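Lambda phage protein with carbohydrate-binding module (Shewanella oneidensis, PDB 2A5Z) is of unknown function but binds magnesium and adopts a jelly-roll fold with a carbohydrate-binding module, which suggests that it may recognise sugars. Local coordinates at residues Val94-Thr98 and Ala99-Phe103; Leu70-Thr73 and Gly74-Leu78. All coordinates share one frame; numbering follows the deposited sequence.

Overall arrangement
Contacts 1 and 2 are neighbouring chain reversals at one end of the jelly roll, their centres about 7 Å apart. They share an element of the sheet: strand 102-107, entered from contact 1, runs antiparallel to strand 68-73, which contact 2 terminates. The two-stranded pairing of 77-78 with 90-94 joins them a second time. Contact 1 is partly buried and made chiefly of polar groups, with an ST turn followed by a type II beta turn. Contact 2 is a surface contact, built on a tight turn with positive phi angles and a small patch of aliphatic packing. S96 OG bonds to G74 O between the turns, and S102 OG to T73 OG1 between the neighbouring strands.

Contact 1 of 2, residues Val94-Thr98 and Ala99-Phe103; sequences VSSTT and ANASF
The hydroxyl of S96 is held in two directions and also packs against the methyl of A101, with OG 3.5 Å from A101 CB. It donates to G74 O in the preceding turn, and it accepts from the backbone of T98, where N lies 3.3 Å from S96 OG with an N-H...O angle of 162°. That acceptor bond, two residues onward, defines an ST turn. A chi1 of 64° sets OG between the backbone N and the carbonyl carbon of S96, where it can meet the later amide.

A type II beta turn follows directly, from T98 to A101. The evidence is the positive phi of N100 (74°) after an extended A99, while the closing bond from A101 N to T98 O is weak at 3.5 Å. These two turns carry the chain from strand 90-94 into strand 102-107. Beyond them, S95 OG bonds with T238 O and I241 N, and N100 O accepts from Q233 NE2, which ties the loop to chain segments around strand 230-234. T98 CG2, anti to its own backbone N, lies 3.4 Å from A99 N and also close to A99 O. A101 CB completes the packing by sitting 3.5 Å from T98 O.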
ATOM      1  N   VAL C  94     -18.518 -14.990  -2.338  1.00 18.65           N
ATOM      2  CA  VAL C  94     -19.727 -15.631  -2.863  1.00 19.00           C
ATOM      3  C   VAL C  94     -19.730 -15.605  -4.400  1.00 19.36           C
ATOM      4  O   VAL C  94     -19.275 -14.639  -5.026  1.00 19.20           O
ATOM      5  CB  VAL C  94     -21.017 -15.001  -2.241  1.00 19.12           C
ATOM      6  CG1 VAL C  94     -22.285 -15.474  -2.935  1.00 19.47           C
ATOM      7  CG2 VAL C  94     -21.105 -15.325  -0.762  1.00 18.34           C
ATOM      8  N   SER C  95     -20.212 -16.694  -4.998  1.00 19.56           N
ATOM      9  CA  SER C  95     -20.277 -16.838  -6.447  1.00 19.27           C
ATOM     10  C   SER C  95     -21.224 -15.826  -7.101  1.00 19.53           C
ATOM     11  O   SER C  95     -22.079 -15.238  -6.442  1.00 19.38           O
ATOM     12  CB  SER C  95     -20.713 -18.255  -6.814  1.00 19.34           C
ATOM     13  OG  SER C  95     -22.070 -18.481  -6.478  1.00 18.57           O
ATOM     14  N   SER C  96     -21.050 -15.636  -8.406  1.00 19.90           N
ATOM     15  CA  SER C  96     -21.905 -14.761  -9.196  1.00 20.20           C
ATOM     16  C   SER C  96     -22.591 -15.569 -10.296  1.00 20.66           C
ATOM     17  O   SER C  96     -22.573 -16.810 -10.283  1.00 20.76           O
ATOM     18  CB  SER C  96     -21.066 -13.646  -9.815  1.00 20.16           C
ATOM     19  OG  SER C  96     -20.122 -14.195 -10.717  1.00 19.70           O
ATOM     20  N   THR C  97     -23.189 -14.859 -11.247  1.00 21.06           N
ATOM     21  CA  THR C  97     -23.859 -15.488 -12.380  1.00 21.61           C
ATOM     22  C   THR C  97     -22.903 -15.734 -13.550  1.00 21.41           C
ATOM     23  O   THR C  97     -23.340 -16.071 -14.648  1.00 21.93           O
ATOM     24  CB  THR C  97     -25.065 -14.648 -12.853  1.00 21.56           C
ATOM     25  OG1 THR C  97     -24.621 -13.329 -13.187  1.00 22.60           O
ATOM     26  CG2 THR C  97     -26.113 -14.558 -11.747  1.00 22.24           C
ATOM     27  N   THR C  98     -21.606 -15.552 -13.310  1.00 21.36           N
ATOM     28  CA  THR C  98     -20.568 -15.842 -14.302  1.00 21.07           C
ATOM     29  C   THR C  98     -19.782 -17.068 -13.861  1.00 21.09           C
ATOM     30  O   THR C  98     -19.268 -17.111 -12.743  1.00 21.28           O
ATOM     31  CB  THR C  98     -19.588 -14.647 -14.489  1.00 21.17           C
ATOM     32  OG1 THR C  98     -20.326 -13.455 -14.798  1.00 21.39           O
ATOM     33  CG2 THR C  98     -18.574 -14.922 -15.605  1.00 20.19           C
ATOM     34  N   ALA C  99     -19.690 -18.060 -14.746  1.00 21.18           N
ATOM     35  CA  ALA C  99     -18.928 -19.276 -14.482  1.00 21.36           C
ATOM     36  C   ALA C  99     -17.442 -18.961 -14.385  1.00 21.42           C
ATOM     37  O   ALA C  99     -16.922 -18.110 -15.119  1.00 21.66           O
ATOM     38  CB  ALA C  99     -19.184 -20.319 -15.568  1.00 21.74           C
ATOM     39  N   ASN C 100     -16.768 -19.647 -13.468  1.00 20.74           N
ATOM     40  CA  ASN C 100     -15.326 -19.489 -13.227  1.00 20.73           C
ATOM     41  C   ASN C 100     -14.903 -18.202 -12.506  1.00 19.80           C
ATOM     42  O   ASN C 100     -13.704 -17.942 -12.351  1.00 19.76           O
ATOM     43  CB  ASN C 100     -14.500 -19.720 -14.504  1.00 20.99           C
ATOM     44  CG  ASN C 100     -14.603 -21.145 -15.015  1.00 23.03           C
ATOM     45  OD1 ASN C 100     -14.888 -22.078 -14.259  1.00 24.32           O
ATOM     46  ND2 ASN C 100     -14.352 -21.324 -16.306  1.00 24.82           N
ATOM     47  N   ALA C 101     -15.880 -17.420 -12.042  1.00 19.01           N
ATOM     48  CA  ALA C 101     -15.594 -16.252 -11.198  1.00 18.25           C
ATOM     49  C   ALA C 101     -14.722 -16.698 -10.029  1.00 18.01           C
ATOM     50  O   ALA C 101     -14.931 -17.783  -9.463  1.00 16.78           O
ATOM     51  CB  ALA C 101     -16.877 -15.630 -10.694  1.00 18.16           C
ATOM     52  N   SER C 102     -13.738 -15.876  -9.678  1.00 17.75           N
ATOM     53  CA  SER C 102     -12.775 -16.262  -8.653  1.00 17.88           C
ATOM     54  C   SER C 102     -12.210 -15.070  -7.888  1.00 17.65           C
ATOM     55  O   SER C 102     -12.254 -13.932  -8.361  1.00 17.59           O
ATOM     56  CB  SER C 102     -11.623 -17.057  -9.277  1.00 18.01           C
ATOM     57  OG  SER C 102     -10.871 -16.263 -10.185  1.00 18.54           O
ATOM     58  N   PHE C 103     -11.693 -15.352  -6.697  1.00 17.12           N
ATOM     59  CA  PHE C 103     -10.853 -14.399  -5.992  1.00 16.98           C
ATOM     60  C   PHE C 103      -9.495 -15.031  -5.742  1.00 16.78           C
ATOM     61  O   PHE C 103      -9.398 -16.188  -5.320  1.00 16.75           O
ATOM     62  CB  PHE C 103     -11.486 -13.922  -4.683  1.00 16.84           C
ATOM     63  CG  PHE C 103     -10.593 -13.008  -3.887  1.00 17.18           C
ATOM     64  CD1 PHE C 103     -10.448 -11.672  -4.246  1.00 16.48           C
ATOM     65  CD2 PHE C 103      -9.876 -13.493  -2.791  1.00 17.45           C
ATOM     66  CE1 PHE C 103      -9.604 -10.822  -3.512  1.00 17.24           C
ATOM     67  CE2 PHE C 103      -9.035 -12.655  -2.052  1.00 16.93           C
ATOM     68  CZ  PHE C 103      -8.900 -11.323  -2.412  1.00 16.34           C
TER

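Contact 2 of 2, residues Leu70-Thr73 and Gly74-Leu78; sequences LLST and GNISL
The T73-G74 peptide is the flat group of this beta turn, and I76 N stands over one face of its carbonyl. This donor lies 48° out of the carbonyl plane, at 3.3 Å from T73 O, with an N-H...O angle of 147°. On the opposite side of the peptide plane stands the T73 hydroxyl, OG1 3.9 Å from G74 N, bonded to S102 OG on the adjacent strand. The turn spans residues 73 to 76, and both central residues, G74 and N75, have positive phi, as in a type III' turn. It takes the chain from strand 68-73 into strand 77-78, which pairs with 90-94 and not with the strand just left.

Inside the bend, S72 faces two aliphatic side chains. Its CB and OG each lie 3.6 Å from I76 CG2, so this methyl packs alongside the serine side chain. With CG1 of I76 anti to the backbone N (chi1 -169°), the longer branch is carried elsewhere and CG2 is left to make this contact. F103 touches both S72 and L78 and thereby covers part of the patch. From the far end of the bend, L78 CD1 approaches S72 OG to 3.7 Å.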
ATOM      1  N   LEU C  70      -4.567  -8.910  -5.188  1.00 17.88           N
ATOM      2  CA  LEU C  70      -5.889  -9.288  -4.694  1.00 17.80           C
ATOM      3  C   LEU C  70      -6.851  -9.180  -5.858  1.00 17.79           C
ATOM      4  O   LEU C  70      -7.390  -8.118  -6.150  1.00 17.44           O
ATOM      5  CB  LEU C  70      -6.310  -8.414  -3.512  1.00 18.07           C
ATOM      6  CG  LEU C  70      -5.355  -8.413  -2.310  1.00 18.55           C
ATOM      7  CD1 LEU C  70      -5.684  -7.269  -1.379  1.00 19.62           C
ATOM      8  CD2 LEU C  70      -5.375  -9.769  -1.578  1.00 17.71           C
ATOM      9  N   LEU C  71      -7.038 -10.305  -6.532  1.00 17.77           N
ATOM     10  CA  LEU C  71      -7.581 -10.290  -7.880  1.00 17.45           C
ATOM     11  C   LEU C  71      -8.968 -10.880  -7.935  1.00 17.60           C
ATOM     12  O   LEU C  71      -9.174 -12.040  -7.572  1.00 16.70           O
ATOM     13  CB  LEU C  71      -6.633 -11.037  -8.826  1.00 17.80           C
ATOM     14  CG  LEU C  71      -5.204 -10.477  -8.883  1.00 17.19           C
ATOM     15  CD1 LEU C  71      -4.294 -11.333  -9.754  1.00 16.14           C
ATOM     16  CD2 LEU C  71      -5.234  -9.056  -9.390  1.00 18.27           C
ATOM     17  N   SER C  72      -9.913 -10.050  -8.367  1.00 17.87           N
ATOM     18  CA  SER C  72     -11.287 -10.460  -8.599  1.00 18.12           C
ATOM     19  C   SER C  72     -11.529 -10.617 -10.096  1.00 18.55           C
ATOM     20  O   SER C  72     -11.092  -9.777 -10.891  1.00 18.55           O
ATOM     21  CB  SER C  72     -12.244  -9.420  -8.019  1.00 18.36           C
ATOM     22  OG  SER C  72     -12.188  -9.429  -6.603  1.00 18.87           O
ATOM     23  N   THR C  73     -12.191 -11.712 -10.474  1.00 18.40           N
ATOM     24  CA  THR C  73     -12.649 -11.919 -11.849  1.00 18.90           C
ATOM     25  C   THR C  73     -14.100 -12.410 -11.867  1.00 18.84           C
ATOM     26  O   THR C  73     -14.597 -12.944 -10.866  1.00 18.81           O
ATOM     27  CB  THR C  73     -11.740 -12.912 -12.645  1.00 19.14           C
ATOM     28  OG1 THR C  73     -11.591 -14.134 -11.917  1.00 19.66           O
ATOM     29  CG2 THR C  73     -10.371 -12.316 -12.904  1.00 19.11           C
ATOM     30  N   GLY C  74     -14.773 -12.208 -13.001  1.00 18.86           N
ATOM     31  CA  GLY C  74     -16.124 -12.727 -13.224  1.00 18.92           C
ATOM     32  C   GLY C  74     -17.188 -12.140 -12.307  1.00 19.07           C
ATOM     33  O   GLY C  74     -18.194 -12.787 -12.037  1.00 19.02           O
ATOM     34  N   ASN C  75     -16.969 -10.910 -11.846  1.00 19.25           N
ATOM     35  CA  ASN C  75     -17.858 -10.236 -10.902  1.00 19.67           C
ATOM     36  C   ASN C  75     -18.117 -11.044  -9.630  1.00 19.48           C
ATOM     37  O   ASN C  75     -19.241 -11.071  -9.119  1.00 19.28           O
ATOM     38  CB  ASN C  75     -19.180  -9.835 -11.579  1.00 20.61           C
ATOM     39  CG  ASN C  75     -18.960  -8.962 -12.795  1.00 22.37           C
ATOM     40  OD1 ASN C  75     -18.733  -7.762 -12.675  1.00 25.53           O
ATOM     41  ND2 ASN C  75     -19.014  -9.566 -13.973  1.00 25.30           N
ATOM     42  N   ILE C  76     -17.068 -11.703  -9.133  1.00 19.16           N
ATOM     43  CA  ILE C  76     -17.118 -12.440  -7.874  1.00 19.27           C
ATOM     44  C   ILE C  76     -17.617 -11.498  -6.776  1.00 19.88           C
ATOM     45  O   ILE C  76     -17.284 -10.303  -6.762  1.00 20.08           O
ATOM     46  CB  ILE C  76     -15.722 -13.020  -7.497  1.00 18.87           C
ATOM     47  CG1 ILE C  76     -15.818 -14.017  -6.338  1.00 18.32           C
ATOM     48  CG2 ILE C  76     -14.733 -11.896  -7.168  1.00 18.93           C
ATOM     49  CD1 ILE C  76     -16.384 -15.385  -6.729  1.00 17.22           C
ATOM     50  N   SER C  77     -18.412 -12.032  -5.863  1.00 19.96           N
ATOM     51  CA  SER C  77     -19.026 -11.208  -4.851  1.00 20.83           C
ATOM     52  C   SER C  77     -18.208 -11.238  -3.559  1.00 20.97           C
ATOM     53  O   SER C  77     -18.274 -12.193  -2.785  1.00 21.11           O
ATOM     54  CB  SER C  77     -20.470 -11.652  -4.625  1.00 20.97           C
ATOM     55  OG  SER C  77     -21.109 -10.800  -3.710  1.00 22.75           O
ATOM     56  N   LEU C  78     -17.408 -10.201  -3.342  1.00 21.07           N
ATOM     57  CA  LEU C  78     -16.705 -10.072  -2.075  1.00 21.07           C
ATOM     58  C   LEU C  78     -17.689  -9.515  -1.059  1.00 21.06           C
ATOM     59  O   LEU C  78     -18.211  -8.416  -1.234  1.00 21.03           O
ATOM     60  CB  LEU C  78     -15.462  -9.183  -2.201  1.00 21.32           C
ATOM     61  CG  LEU C  78     -14.407  -9.511  -3.271  1.00 21.03           C
ATOM     62  CD1 LEU C  78     -13.224  -8.563  -3.130  1.00 21.19           C
ATOM     63  CD2 LEU C  78     -13.939 -10.964  -3.206  1.00 20.73           C
TER